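PDB 6I5R: sugar ABC transporter substrate-binding protein, BlMnBP1 from Bifidobacterium animalis subsp. lactis ATCC 27673, which binds mannobiose and probably hands manno-oligosaccharides derived from beta-mannan to the membrane components of an ABC importer. Local coordinates for residues E172-D177 with Y244-D249; Q205-N210 with L401-G406; M280-G283 with Q289-Q292. All blocks are in the same frame, centred on the assembly; numbering follows the deposited sequence.

Interaction 1 (E172-D177 with Y244-D249)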
loop_
_atom_site.group_PDB
_atom_site.type_symbol
_atom_site.label_atom_id
_atom_site.label_comp_id
_atom_site.label_asym_id
_atom_site.label_seq_id
_atom_site.Cartn_x
_atom_site.Cartn_y
_atom_site.Cartn_z
ATOM N N GLU A 172 -10.217 4.547 21.448
ATOM C CA GLU A 172 -11.418 4.532 22.275
ATOM C C GLU A 172 -12.530 5.360 21.641
ATOM O O GLU A 172 -13.697 4.940 21.634
ATOM C CB GLU A 172 -11.084 5.024 23.685
ATOM C CG GLU A 172 -10.048 4.134 24.384
ATOM C CD GLU A 172 -8.582 4.631 24.309
ATOM O OE1 GLU A 172 -8.127 5.156 23.241
ATOM O OE2 GLU A 172 -7.887 4.460 25.366
ATOM N N GLU A 173 -12.183 6.523 21.086
ATOM C CA GLU A 173 -13.144 7.333 20.347
ATOM C C GLU A 173 -13.678 6.581 19.130
ATOM O O GLU A 173 -14.877 6.619 18.846
ATOM C CB GLU A 173 -12.500 8.662 19.932
ATOM C CG GLU A 173 -12.024 9.554 21.112
ATOM C CD GLU A 173 -11.577 10.964 20.687
ATOM O OE1 GLU A 173 -11.353 11.202 19.471
ATOM O OE2 GLU A 173 -11.446 11.845 21.598
ATOM N N PHE A 174 -12.801 5.873 18.406
ATOM C CA PHE A 174 -13.248 5.116 17.231
ATOM C C PHE A 174 -14.296 4.077 17.620
ATOM O O PHE A 174 -15.343 3.972 16.977
ATOM C CB PHE A 174 -12.042 4.443 16.546
ATOM C CG PHE A 174 -12.341 3.840 15.181
ATOM C CD1 PHE A 174 -12.842 4.620 14.152
ATOM C CD2 PHE A 174 -12.099 2.509 14.926
ATOM C CE1 PHE A 174 -13.083 4.060 12.909
ATOM C CE2 PHE A 174 -12.355 1.962 13.685
ATOM C CZ PHE A 174 -12.839 2.739 12.690
ATOM N N GLN A 175 -13.999 3.250 18.630
ATOM C CA GLN A 175 -14.954 2.232 19.074
ATOM C C GLN A 175 -16.267 2.874 19.542
ATOM O O GLN A 175 -17.359 2.349 19.283
ATOM C CB GLN A 175 -14.338 1.382 20.198
ATOM C CG GLN A 175 -13.092 0.509 19.795
ATOM C CD GLN A 175 -13.404 -0.474 18.664
ATOM O OE1 GLN A 175 -14.518 -1.018 18.591
ATOM N NE2 GLN A 175 -12.412 -0.723 17.787
ATOM N N ALA A 176 -16.181 4.030 20.197
ATOM C CA ALA A 176 -17.391 4.755 20.578
ATOM C C ALA A 176 -18.185 5.158 19.347
ATOM O O ALA A 176 -19.420 5.058 19.331
ATOM C CB ALA A 176 -17.012 5.991 21.405
ATOM N N ASP A 177 -17.487 5.583 18.284
ATOM C CA ASP A 177 -18.171 5.954 17.043
ATOM C C ASP A 177 -18.756 4.735 16.336
ATOM O O ASP A 177 -19.859 4.803 15.778
ATOM C CB ASP A 177 -17.229 6.698 16.099
ATOM C CG ASP A 177 -16.832 8.075 16.637
ATOM O OD1 ASP A 177 -17.552 8.580 17.503
ATOM O OD2 ASP A 177 -15.830 8.650 16.188
ATOM N N TYR A 244 -3.678 -3.250 15.909
ATOM C CA TYR A 244 -4.273 -4.573 15.817
ATOM C C TYR A 244 -5.417 -4.740 16.792
ATOM O O TYR A 244 -6.372 -5.447 16.480
ATOM C CB TYR A 244 -3.216 -5.643 16.069
ATOM C CG TYR A 244 -2.092 -5.612 15.042
ATOM C CD1 TYR A 244 -2.359 -5.796 13.694
ATOM C CD2 TYR A 244 -0.793 -5.369 15.418
ATOM C CE1 TYR A 244 -1.343 -5.752 12.760
ATOM C CE2 TYR A 244 0.219 -5.310 14.493
ATOM C CZ TYR A 244 -0.060 -5.525 13.172
ATOM O OH TYR A 244 0.986 -5.489 12.260
ATOM N N LYS A 245 -5.333 -4.104 17.965
ATOM C CA LYS A 245 -6.450 -4.136 18.901
ATOM C C LYS A 245 -7.651 -3.368 18.356
ATOM O O LYS A 245 -8.788 -3.665 18.718
ATOM C CB LYS A 245 -6.017 -3.562 20.249
ATOM C CG LYS A 245 -7.121 -3.503 21.303
ATOM C CD LYS A 245 -6.512 -3.040 22.626
ATOM C CE LYS A 245 -7.386 -3.441 23.843
ATOM N NZ LYS A 245 -8.694 -2.729 23.807
ATOM N N THR A 246 -7.425 -2.361 17.524
ATOM C CA THR A 246 -8.552 -1.704 16.871
ATOM C C THR A 246 -9.363 -2.703 16.063
ATOM O O THR A 246 -10.595 -2.758 16.165
ATOM C CB THR A 246 -8.052 -0.576 15.976
ATOM O OG1 THR A 246 -7.478 0.464 16.785
ATOM C CG2 THR A 246 -9.204 -0.015 15.154
ATOM N N LEU A 247 -8.689 -3.496 15.234
ATOM C CA LEU A 247 -9.407 -4.501 14.458
ATOM C C LEU A 247 -10.039 -5.535 15.381
ATOM O O LEU A 247 -11.212 -5.886 15.226
ATOM C CB LEU A 247 -8.472 -5.187 13.469
ATOM C CG LEU A 247 -9.090 -6.350 12.715
ATOM C CD1 LEU A 247 -10.230 -5.930 11.847
ATOM C CD2 LEU A 247 -7.995 -6.993 11.851
ATOM N N TYR A 248 -9.256 -6.043 16.337
ATOM C CA TYR A 248 -9.757 -7.048 17.270
ATOM C C TYR A 248 -11.030 -6.558 17.957
ATOM O O TYR A 248 -12.044 -7.256 17.988
ATOM C CB TYR A 248 -8.690 -7.391 18.325
ATOM C CG TYR A 248 -9.114 -8.494 19.271
ATOM C CD1 TYR A 248 -9.994 -8.240 20.315
ATOM C CD2 TYR A 248 -8.670 -9.796 19.103
ATOM C CE1 TYR A 248 -10.429 -9.235 21.143
ATOM C CE2 TYR A 248 -9.074 -10.809 19.964
ATOM C CZ TYR A 248 -9.972 -10.515 20.980
ATOM O OH TYR A 248 -10.414 -11.488 21.844
ATOM N N ASP A 249 -10.982 -5.353 18.510
ATOM C CA ASP A 249 -12.117 -4.859 19.289
ATOM C C ASP A 249 -13.333 -4.635 18.413
ATOM O O ASP A 249 -14.466 -4.888 18.835
ATOM C CB ASP A 249 -11.751 -3.545 19.986
ATOM C CG ASP A 249 -10.879 -3.752 21.194
ATOM O OD1 ASP A 249 -10.718 -4.915 21.631
ATOM O OD2 ASP A 249 -10.336 -2.741 21.685
HETATM O O HOH W 1 -10.186 1.092 17.942
#
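The Phe174 ring meets Thr246 obliquely: the methyl CG2 of Thr246 lies 3.8 Å from CD2 of Phe174, and a water sits at the ring edge, in its plane. Across a second pair of flat groups, the amide of Gln175 and the carboxylate of Asp249 stand perpendicular, at 90°, and the amide meets the methylene of Asp249 rather than its oxygens, with NE2 of Gln175 3.6 Å from CB of Asp249. A bend in the Gln175 chain (chi2 -58°) brings the amide to this place. Its NE2 donates to the edge water over 2.9 Å, and the water in turn donates to OG1 of Thr246, so one solvent molecule links the helices beside the phenylalanine. The other end of the amide is held by Asn253, while OG1 of Thr246 is also bonded to the carbonyl of Ala242, one turn earlier. The Asp249 carboxylate faces along its own helix, where OD2 receives NZ of Lys245 on its syn side at 2.7 Å, an i to i+4 salt bridge. A turn beyond Phe174, Asp177 ligates a zinc ion through OD1. With segment axes 10.6 Å apart and crossing at -21°, helices 171-184 and 239-252 run nearly parallel at a wide spacing, a water-bridged helix pair in what is probably one lobe of the two-lobed solute-binding protein fold.

Interaction 2 (Q205-N210 with L401-G406); sequences QYIAGN and LGINNG
Gln205 meets Asn404 at the start of the segment, its CG methylene set 3.3 Å from OD1 of Asn404. The two side chains cross at about a right angle with their amide planes 83° apart, and a water joins them instead of a direct bond: NE2 of Gln205 donates to it over 2.9 Å, and it donates to OD1 of Asn404 over 3.1 Å. From CG onward the glutamine is extended; its side chain comes within about 5 Å, nearest atoms, of a bound mannose. Tyr206 starts away from 401-406, and its hydroxyl bonds to the carbonyl of Gly151. Ile207 supplies the apolar half of the contact, its CD1 methyl lying 3.7 Å from CG2 of Ile403. CG1 of Ile207 stands between the backbone N and the carbonyl carbon (chi1 62°), an unfavoured setting that sends the CD1 branch toward Ile403. Both isoleucines also pack on Tyr244, and Phe229, Leu222 and Trp436 enclose Ile403 further. Ala208 then takes the N-cap position, and Gly209 and Asn210 begin helix 209-212, where Asn210 accepts from the backbone N of Thr316. On the other side, Asn405 N bonds to Gly402 O at 3.3 Å; Asn404 has positive phi and its backbone N is held by Asp204. The contact thus sets a type II beta turn, from the loop between helices 391-399 and 409-420, against the loop leading into the short helix 209-212, with Gln205 at the end of the contact nearer the sugar.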
loop_
_atom_site.group_PDB
_atom_site.type_symbol
_atom_site.label_atom_id
_atom_site.label_comp_id
_atom_site.label_asym_id
_atom_site.label_seq_id
_atom_site.Cartn_x
_atom_site.Cartn_y
_atom_site.Cartn_z
ATOM N N GLN A 205 -0.005 -1.501 7.451
ATOM C CA GLN A 205 0.421 -0.213 6.933
ATOM C C GLN A 205 0.301 0.897 7.953
ATOM O O GLN A 205 0.768 2.008 7.685
ATOM C CB GLN A 205 -0.409 0.142 5.706
ATOM C CG GLN A 205 -0.184 -0.831 4.554
ATOM C CD GLN A 205 -1.091 -0.587 3.368
ATOM O OE1 GLN A 205 -1.917 0.325 3.369
ATOM N NE2 GLN A 205 -0.945 -1.424 2.336
ATOM N N TYR A 206 -0.285 0.618 9.110
ATOM C CA TYR A 206 -0.550 1.649 10.106
ATOM C C TYR A 206 0.354 1.579 11.320
ATOM O O TYR A 206 0.317 2.494 12.159
ATOM C CB TYR A 206 -2.006 1.552 10.586
ATOM C CG TYR A 206 -2.953 1.686 9.439
ATOM C CD1 TYR A 206 -3.216 0.609 8.616
ATOM C CD2 TYR A 206 -3.542 2.880 9.145
ATOM C CE1 TYR A 206 -4.035 0.723 7.532
ATOM C CE2 TYR A 206 -4.378 3.001 8.066
ATOM C CZ TYR A 206 -4.637 1.915 7.264
ATOM O OH TYR A 206 -5.463 2.051 6.163
ATOM N N ILE A 207 1.142 0.520 11.458
ATOM C CA ILE A 207 1.699 0.222 12.765
ATOM C C ILE A 207 3.012 0.930 13.058
ATOM O O ILE A 207 3.492 0.849 14.193
ATOM C CB ILE A 207 1.943 -1.285 12.940
ATOM C CG1 ILE A 207 2.952 -1.794 11.908
ATOM C CG2 ILE A 207 0.639 -2.049 12.795
ATOM C CD1 ILE A 207 3.699 -3.053 12.336
ATOM N N ALA A 208 3.615 1.606 12.074
ATOM C CA ALA A 208 4.915 2.235 12.253
ATOM C C ALA A 208 4.716 3.721 12.344
ATOM O O ALA A 208 4.364 4.243 13.433
ATOM C CB ALA A 208 5.851 1.775 11.117
ATOM N N GLY A 209 4.944 4.495 11.290
ATOM C CA GLY A 209 4.833 5.933 11.402
ATOM C C GLY A 209 3.489 6.399 11.932
ATOM O O GLY A 209 3.426 7.339 12.722
ATOM N N ASN A 210 2.395 5.772 11.472
ATOM C CA ASN A 210 1.079 6.228 11.886
ATOM C C ASN A 210 0.865 6.020 13.365
ATOM O O ASN A 210 0.209 6.837 14.023
ATOM C CB ASN A 210 -0.027 5.494 11.153
ATOM C CG ASN A 210 -0.183 5.963 9.766
ATOM O OD1 ASN A 210 0.786 6.029 9.019
ATOM N ND2 ASN A 210 -1.415 6.355 9.417
ATOM N N LEU A 401 6.313 -13.504 9.995
ATOM C CA LEU A 401 5.210 -12.584 10.240
ATOM C C LEU A 401 4.894 -11.706 9.044
ATOM O O LEU A 401 3.765 -11.208 8.932
ATOM C CB LEU A 401 5.532 -11.673 11.420
ATOM C CG LEU A 401 5.614 -12.361 12.767
ATOM C CD1 LEU A 401 5.762 -11.307 13.841
ATOM C CD2 LEU A 401 4.381 -13.134 13.038
ATOM N N GLY A 402 5.868 -11.478 8.170
ATOM C CA GLY A 402 5.559 -10.790 6.933
ATOM C C GLY A 402 4.859 -9.473 7.179
ATOM O O GLY A 402 3.810 -9.191 6.580
ATOM N N ILE A 403 5.452 -8.666 8.053
ATOM C CA ILE A 403 4.930 -7.343 8.369
ATOM C C ILE A 403 5.034 -6.447 7.145
ATOM O O ILE A 403 6.140 -6.159 6.672
ATOM C CB ILE A 403 5.683 -6.730 9.554
ATOM C CG1 ILE A 403 5.474 -7.603 10.796
ATOM C CG2 ILE A 403 5.260 -5.281 9.758
ATOM C CD1 ILE A 403 4.047 -7.584 11.337
ATOM N N ASN A 404 3.884 -5.979 6.656
ATOM C CA ASN A 404 3.818 -5.074 5.507
ATOM C C ASN A 404 4.474 -5.699 4.273
ATOM O O ASN A 404 4.983 -4.987 3.402
ATOM C CB ASN A 404 4.449 -3.717 5.855
ATOM C CG ASN A 404 3.785 -2.561 5.133
ATOM O OD1 ASN A 404 2.561 -2.539 4.951
ATOM N ND2 ASN A 404 4.595 -1.597 4.702
ATOM N N ASN A 405 4.448 -7.030 4.184
ATOM C CA ASN A 405 5.143 -7.754 3.125
ATOM C C ASN A 405 4.374 -9.030 2.794
ATOM O O ASN A 405 4.934 -10.125 2.743
ATOM C CB ASN A 405 6.582 -8.060 3.531
ATOM C CG ASN A 405 7.437 -8.506 2.355
ATOM O OD1 ASN A 405 7.969 -9.625 2.346
ATOM N ND2 ASN A 405 7.581 -7.628 1.343
ATOM N N GLY A 406 3.058 -8.910 2.618
ATOM C CA GLY A 406 2.269 -9.953 1.999
ATOM C C GLY A 406 1.393 -10.789 2.918
ATOM O O GLY A 406 0.458 -11.432 2.418
HETATM O O HOH W 2 0.619 -3.826 2.978
#

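Interaction 3 (M280-G283 with Q289-Q292); sequences MVLG and QMKQ. With BMA (beta-D-mannopyranose), chain B.
Met290 points the end of its side chain into a pair of residues on the strand, Met280 and Leu282. Its chain is bent at chi2 (-62°), which brings the terminal methyl round to face the sheet: CE of Met290 lies 3.4 Å from CE of Met280, tighter than usual for two carbons, and 3.6 Å from CD1 of Leu282. A bend at chi3 (-89°) turns the Met280 methyl onto the sulfur as well, with SD of Met290 3.6 Å from CE of Met280. Leu282 reaches the same methyl through a single branch and at about a right angle. Met280 and Leu282, two apart on strand 277-283, project on the same side, and the chain then turns through a short connection into helix 286-291, giving a beta-alpha unit whose helix packs on the sheet. Val153 of the neighbouring antiparallel strand and Trp265 also touch Met290. The preceding residue, Gln289, turns to the pocket instead: its OE1 accepts from O2 of the mannose over a short 2.5 Å, while NE2 donates to O3 over 3.2 Å with an N-H...O angle of 164°. A leucine here would probably leave both sugar hydroxyls without these mates and set the ring less firmly. Trp265, Glu266 and Lys269 bond to the same mannose, and Lys269 also makes a weak bond to OE1 of Gln289.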
loop_
_atom_site.group_PDB
_atom_site.type_symbol
_atom_site.label_atom_id
_atom_site.label_comp_id
_atom_site.label_asym_id
_atom_site.label_seq_id
_atom_site.Cartn_x
_atom_site.Cartn_y
_atom_site.Cartn_z
ATOM N N MET A 280 -13.976 1.620 6.126
ATOM C CA MET A 280 -13.053 0.583 5.687
ATOM C C MET A 280 -11.638 1.104 5.862
ATOM O O MET A 280 -11.354 2.242 5.495
ATOM C CB MET A 280 -13.311 0.187 4.221
ATOM C CG MET A 280 -14.572 -0.639 4.071
ATOM S SD MET A 280 -14.724 -1.437 2.471
ATOM C CE MET A 280 -15.588 -0.177 1.538
ATOM N N VAL A 281 -10.758 0.276 6.420
ATOM C CA VAL A 281 -9.397 0.689 6.728
ATOM C C VAL A 281 -8.584 0.389 5.475
ATOM O O VAL A 281 -8.168 -0.739 5.237
ATOM C CB VAL A 281 -8.874 -0.023 7.971
ATOM C CG1 VAL A 281 -7.410 0.347 8.243
ATOM C CG2 VAL A 281 -9.754 0.345 9.163
ATOM N N LEU A 282 -8.416 1.404 4.640
ATOM C CA LEU A 282 -7.780 1.243 3.336
ATOM C C LEU A 282 -6.949 2.475 3.052
ATOM O O LEU A 282 -7.194 3.538 3.604
ATOM C CB LEU A 282 -8.797 1.067 2.219
ATOM C CG LEU A 282 -9.696 -0.154 2.325
ATOM C CD1 LEU A 282 -10.969 0.056 1.519
ATOM C CD2 LEU A 282 -8.949 -1.364 1.847
ATOM N N GLY A 283 -5.990 2.332 2.168
ATOM C CA GLY A 283 -5.194 3.475 1.798
ATOM C C GLY A 283 -5.959 4.424 0.887
ATOM O O GLY A 283 -7.041 4.117 0.394
ATOM N N GLN A 289 -12.077 4.905 -6.014
ATOM C CA GLN A 289 -12.812 3.690 -6.350
ATOM C C GLN A 289 -14.142 3.623 -5.617
ATOM O O GLN A 289 -15.131 3.096 -6.150
ATOM C CB GLN A 289 -11.963 2.471 -6.013
ATOM C CG GLN A 289 -10.708 2.337 -6.829
ATOM C CD GLN A 289 -9.964 1.029 -6.590
ATOM O OE1 GLN A 289 -10.550 0.015 -6.244
ATOM N NE2 GLN A 289 -8.663 1.072 -6.757
ATOM N N MET A 290 -14.164 4.053 -4.353
ATOM C CA MET A 290 -15.430 4.171 -3.637
ATOM C C MET A 290 -16.313 5.255 -4.250
ATOM O O MET A 290 -17.527 5.089 -4.353
ATOM C CB MET A 290 -15.180 4.495 -2.166
ATOM C CG MET A 290 -14.276 3.513 -1.412
ATOM S SD MET A 290 -14.977 1.885 -1.360
ATOM C CE MET A 290 -13.535 0.876 -0.937
ATOM N N LYS A 291 -15.723 6.368 -4.671
ATOM C CA LYS A 291 -16.542 7.479 -5.141
ATOM C C LYS A 291 -17.182 7.141 -6.474
ATOM O O LYS A 291 -18.309 7.574 -6.759
ATOM C CB LYS A 291 -15.697 8.735 -5.292
ATOM C CG LYS A 291 -15.304 9.426 -4.000
ATOM C CD LYS A 291 -14.499 10.660 -4.301
ATOM C CE LYS A 291 -14.229 11.407 -3.009
ATOM N NZ LYS A 291 -15.457 11.645 -2.218
ATOM N N GLN A 292 -16.442 6.433 -7.327
ATOM C CA GLN A 292 -16.914 6.005 -8.637
ATOM C C GLN A 292 -17.927 4.878 -8.545
ATOM O O GLN A 292 -18.564 4.558 -9.546
ATOM C CB GLN A 292 -15.730 5.554 -9.480
ATOM C CG GLN A 292 -14.801 6.661 -9.891
ATOM C CD GLN A 292 -13.410 6.151 -10.305
ATOM O OE1 GLN A 292 -13.094 4.921 -10.226
ATOM N NE2 GLN A 292 -12.561 7.085 -10.786
HETATM C C1 BMA B . -9.579 -4.225 -8.306
HETATM C C2 BMA B . -9.121 -2.837 -7.793
HETATM C C3 BMA B . -7.753 -2.971 -7.135
HETATM C C4 BMA B . -7.705 -4.160 -6.210
HETATM C C5 BMA B . -8.228 -5.425 -6.905
HETATM C C6 BMA B . -8.157 -6.635 -6.006
HETATM O O1 BMA B . -10.884 -3.998 -8.730
HETATM O O2 BMA B . -10.055 -2.431 -6.743
HETATM O O3 BMA B . -7.399 -1.822 -6.447
HETATM O O4 BMA B . -6.362 -4.402 -5.789
HETATM O O5 BMA B . -9.563 -5.190 -7.323
HETATM O O6 BMA B . -8.271 -7.770 -6.874
#

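Overall arrangement
Following the chain from the N terminus, helix 171-184 opens interaction 1, and residues 205-210 open interaction 2 before helix 239-252 closes the first, so these two cross. Interaction 3 then opens and closes within a few residues, joining strand 277-283 to helix 286-291; it follows interaction 1 in series and is nested inside the long loop that interaction 2 closes only at 401-406. Tyr244 joins interactions 1 and 2, its hydroxyl packing on Ile207 and Ile403, while Tyr206 reaches from interaction 2 to Val281 and Leu282 of interaction 3. Together they tie the peripheral helix pair, a loop near the C-terminal helices and strand 277-283 with the helix that carries a sugar-binding glutamine.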